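Local coordinates for bromodomain adjacent to zinc finger domain protein 2B (Homo sapiens, PDB 4QF3) that probably recognises histone tails through its PHD zinc finger, in keeping with a role in chromatin-linked regulation of transcription, at residues 18-23 and 41-46. Residues are numbered along the deposited sequence; the frame is centred on the assembly and turned at random.
Sequences EELLLL and TTIPDG
Ile43 meets Leu20 and Glu19, and Pro44 meets Leu22, in a worked example of how a small zinc-built domain joins a strand and the turn before it to an irregular loop, mainly by aliphatic contacts. Ile43 contributes the most surface. Its CG1 stands anti to the carbonyl carbon (chi1 -60°), and the extended branch crosses the side chain of Leu20 at about a right angle, with CD1 only 3.4 Å from Leu20 CD2. That is tighter than usual for two methyl carbons. The other branch, CG2, is turned to the backbone instead and lies in van der Waals contact 4.1 Å from Glu19 O. The side chain of Glu19 also crosses that of Ile43 at about a right angle, a loose van der Waals approach of 4.2 Å between Glu19 OE2 and Ile43 CD1.

The second half of the contact is buried more deeply on one side. Leu22 points at the loop, and its fork and the proline ring reach toward each other: Leu22 CD2 lies 3.7 Å from Pro44 CD, while Leu22 CD1 is 4.1 Å from Pro44 CG. Both methyls thus meet the CG and CD atoms of the ring. Glu19 and Leu20 are the central residues of a type I turn, closed by Leu21 N to Glu18 O at 3.1 Å, which turns the chain from the residues facing Ile43 into strand 21-23.

In many PHD fingers a histone H3 tail adds to the strand corresponding to 21-23, and the same is probable here; this finger is unliganded. That strand pairs antiparallel with 30-32, Leu22 bonding through its backbone to Cys31 and also touching Trp48, whereas 41-46 belongs to the loop leading from strand 30-32 to helix 51-57. The contact therefore lays this loop against strand 21-23 and the turn before it, with Leu20 near one zinc site and Leu22 near the other.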
ATOM      1  N   GLU A  18       5.788   4.942   7.650  1.00 27.42           N
ATOM      2  CA  GLU A  18       6.174   3.794   6.870  1.00 26.28           C
ATOM      3  C   GLU A  18       5.596   2.470   7.348  1.00 21.97           C
ATOM      4  O   GLU A  18       5.256   1.640   6.518  1.00 24.76           O
ATOM      5  CB  GLU A  18       7.706   3.756   6.739  1.00 34.52           C
ATOM      6  CG  GLU A  18       8.202   4.782   5.724  1.00 57.72           C
ATOM      7  CD  GLU A  18       9.443   5.531   6.166  1.00 84.03           C
ATOM      8  OE1 GLU A  18      10.451   4.870   6.497  1.00 91.41           O
ATOM      9  OE2 GLU A  18       9.407   6.783   6.164  1.00 56.23           O
ATOM     10  N   GLU A  19       5.425   2.284   8.656  1.00 24.67           N
ATOM     11  CA  GLU A  19       4.861   1.032   9.190  1.00 26.79           C
ATOM     12  C   GLU A  19       3.425   0.824   8.700  1.00 26.44           C
ATOM     13  O   GLU A  19       2.945  -0.310   8.559  1.00 27.26           O
ATOM     14  CB  GLU A  19       4.884   1.050  10.727  1.00 34.69           C
ATOM     15  CG  GLU A  19       4.166  -0.123  11.385  1.00 38.32           C
ATOM     16  CD  GLU A  19       4.647  -0.363  12.815  1.00 34.12           C
ATOM     17  OE1 GLU A  19       5.813  -0.788  12.939  1.00 44.62           O
ATOM     18  OE2 GLU A  19       3.877  -0.107  13.762  1.00 56.79           O
ATOM     19  N   LEU A  20       2.750   1.942   8.415  1.00 25.43           N
ATOM     20  CA  LEU A  20       1.352   1.931   8.000  1.00 20.09           C
ATOM     21  C   LEU A  20       1.194   2.113   6.480  1.00 17.66           C
ATOM     22  O   LEU A  20       0.065   2.046   5.958  1.00 18.81           O
ATOM     23  CB  LEU A  20       0.569   3.031   8.725  1.00 20.82           C
ATOM     24  CG  LEU A  20       0.557   2.895  10.269  1.00 23.84           C
ATOM     25  CD1 LEU A  20      -0.151   4.107  10.867  1.00 24.74           C
ATOM     26  CD2 LEU A  20      -0.059   1.590  10.754  1.00 26.06           C
ATOM     27  N   LEU A  21       2.301   2.351   5.796  1.00 18.11           N
ATOM     28  CA  LEU A  21       2.276   2.512   4.365  1.00 18.77           C
ATOM     29  C   LEU A  21       2.463   1.130   3.735  1.00 19.81           C
ATOM     30  O   LEU A  21       3.581   0.593   3.587  1.00 21.28           O
ATOM     31  CB  LEU A  21       3.342   3.541   3.950  1.00 21.09           C
ATOM     32  CG  LEU A  21       3.518   3.785   2.470  1.00 26.41           C
ATOM     33  CD1 LEU A  21       2.238   4.302   1.882  1.00 26.68           C
ATOM     34  CD2 LEU A  21       4.637   4.813   2.265  1.00 29.74           C
ATOM     35  N   LEU A  22       1.331   0.547   3.394  1.00 17.52           N
ATOM     36  CA  LEU A  22       1.281  -0.818   2.817  1.00 15.64           C
ATOM     37  C   LEU A  22       1.773  -0.911   1.383  1.00 17.06           C
ATOM     38  O   LEU A  22       1.236  -0.196   0.520  1.00 21.98           O
ATOM     39  CB  LEU A  22      -0.147  -1.377   2.939  1.00 15.82           C
ATOM     40  CG  LEU A  22      -0.792  -1.290   4.312  1.00 17.20           C
ATOM     41  CD1 LEU A  22      -2.108  -2.015   4.193  1.00 18.08           C
ATOM     42  CD2 LEU A  22       0.067  -1.829   5.459  1.00 18.07           C
ATOM     43  N   LEU A  23       2.769  -1.756   1.154  1.00 20.81           N
ATOM     44  CA  LEU A  23       3.409  -1.863  -0.143  1.00 21.86           C
ATOM     45  C   LEU A  23       2.965  -3.157  -0.744  1.00 18.16           C
ATOM     46  O   LEU A  23       3.142  -4.249  -0.138  1.00 23.16           O
ATOM     47  CB  LEU A  23       4.940  -1.832  -0.018  1.00 28.93           C
ATOM     48  CG  LEU A  23       5.499  -0.783   0.945  1.00 55.56           C
ATOM     49  CD1 LEU A  23       7.008  -0.933   1.148  1.00 58.49           C
ATOM     50  CD2 LEU A  23       5.132   0.609   0.444  1.00 61.62           C
ATOM     51  N   THR A  41      -7.802  -1.583   9.554  1.00 20.95           N
ATOM     52  CA  THR A  41      -7.568  -1.461  10.987  1.00 22.99           C
ATOM     53  C   THR A  41      -6.739  -2.589  11.577  1.00 24.79           C
ATOM     54  O   THR A  41      -6.507  -2.598  12.794  1.00 28.76           O
ATOM     55  CB  THR A  41      -8.891  -1.324  11.772  1.00 25.88           C
ATOM     56  OG1 THR A  41      -9.717  -2.454  11.512  1.00 29.33           O
ATOM     57  CG2 THR A  41      -9.643  -0.064  11.394  1.00 35.93           C
ATOM     58  N   THR A  42      -6.222  -3.468  10.709  1.00 22.31           N
ATOM     59  CA  THR A  42      -5.212  -4.477  11.072  1.00 24.97           C
ATOM     60  C   THR A  42      -3.959  -4.260  10.234  1.00 22.32           C
ATOM     61  O   THR A  42      -4.045  -4.247   8.991  1.00 25.70           O
ATOM     62  CB  THR A  42      -5.704  -5.920  10.775  1.00 32.39           C
ATOM     63  OG1 THR A  42      -6.917  -6.196  11.492  1.00 36.46           O
ATOM     64  CG2 THR A  42      -4.653  -6.950  11.166  1.00 36.45           C
ATOM     65  N   ILE A  43      -2.794  -4.130  10.854  1.00 25.85           N
ATOM     66  CA  ILE A  43      -1.548  -4.098  10.097  1.00 24.78           C
ATOM     67  C   ILE A  43      -1.220  -5.532   9.675  1.00 25.60           C
ATOM     68  O   ILE A  43      -1.126  -6.452  10.537  1.00 24.73           O
ATOM     69  CB  ILE A  43      -0.396  -3.469  10.895  1.00 30.40           C
ATOM     70  CG1 ILE A  43      -0.743  -2.014  11.281  1.00 37.77           C
ATOM     71  CG2 ILE A  43       0.893  -3.468  10.096  1.00 29.89           C
ATOM     72  CD1 ILE A  43       0.150  -1.425  12.354  1.00 40.26           C
ATOM     73  N   PRO A  44      -1.080  -5.758   8.357  1.00 19.17           N
ATOM     74  CA  PRO A  44      -0.795  -7.072   7.878  1.00 20.57           C
ATOM     75  C   PRO A  44       0.485  -7.642   8.488  1.00 24.14           C
ATOM     76  O   PRO A  44       1.526  -6.949   8.550  1.00 23.15           O
ATOM     77  CB  PRO A  44      -0.638  -6.885   6.365  1.00 21.18           C
ATOM     78  CG  PRO A  44      -1.455  -5.684   6.014  1.00 23.66           C
ATOM     79  CD  PRO A  44      -1.339  -4.802   7.233  1.00 22.45           C
ATOM     80  N   ASP A  45       0.382  -8.882   8.959  1.00 22.03           N
ATOM     81  CA  ASP A  45       1.521  -9.551   9.581  1.00 21.95           C
ATOM     82  C   ASP A  45       2.560 -10.051   8.601  1.00 25.75           C
ATOM     83  O   ASP A  45       3.753 -10.260   8.962  1.00 24.17           O
ATOM     84  CB  ASP A  45       0.946 -10.730  10.384  1.00 23.81           C
ATOM     85  CG  ASP A  45       1.908 -11.369  11.288  1.00 30.87           C
ATOM     86  OD1 ASP A  45       2.471 -10.656  12.159  1.00 29.51           O
ATOM     87  OD2 ASP A  45       2.052 -12.618  11.166  1.00 29.02           O
ATOM     88  N   GLY A  46       2.122 -10.245   7.356  1.00 24.76           N
ATOM     89  CA  GLY A  46       2.985 -10.729   6.279  1.00 22.77           C
ATOM     90  C   GLY A  46       3.026  -9.812   5.081  1.00 18.58           C
ATOM     91  O   GLY A  46       3.203  -8.604   5.220  1.00 22.34           O
TER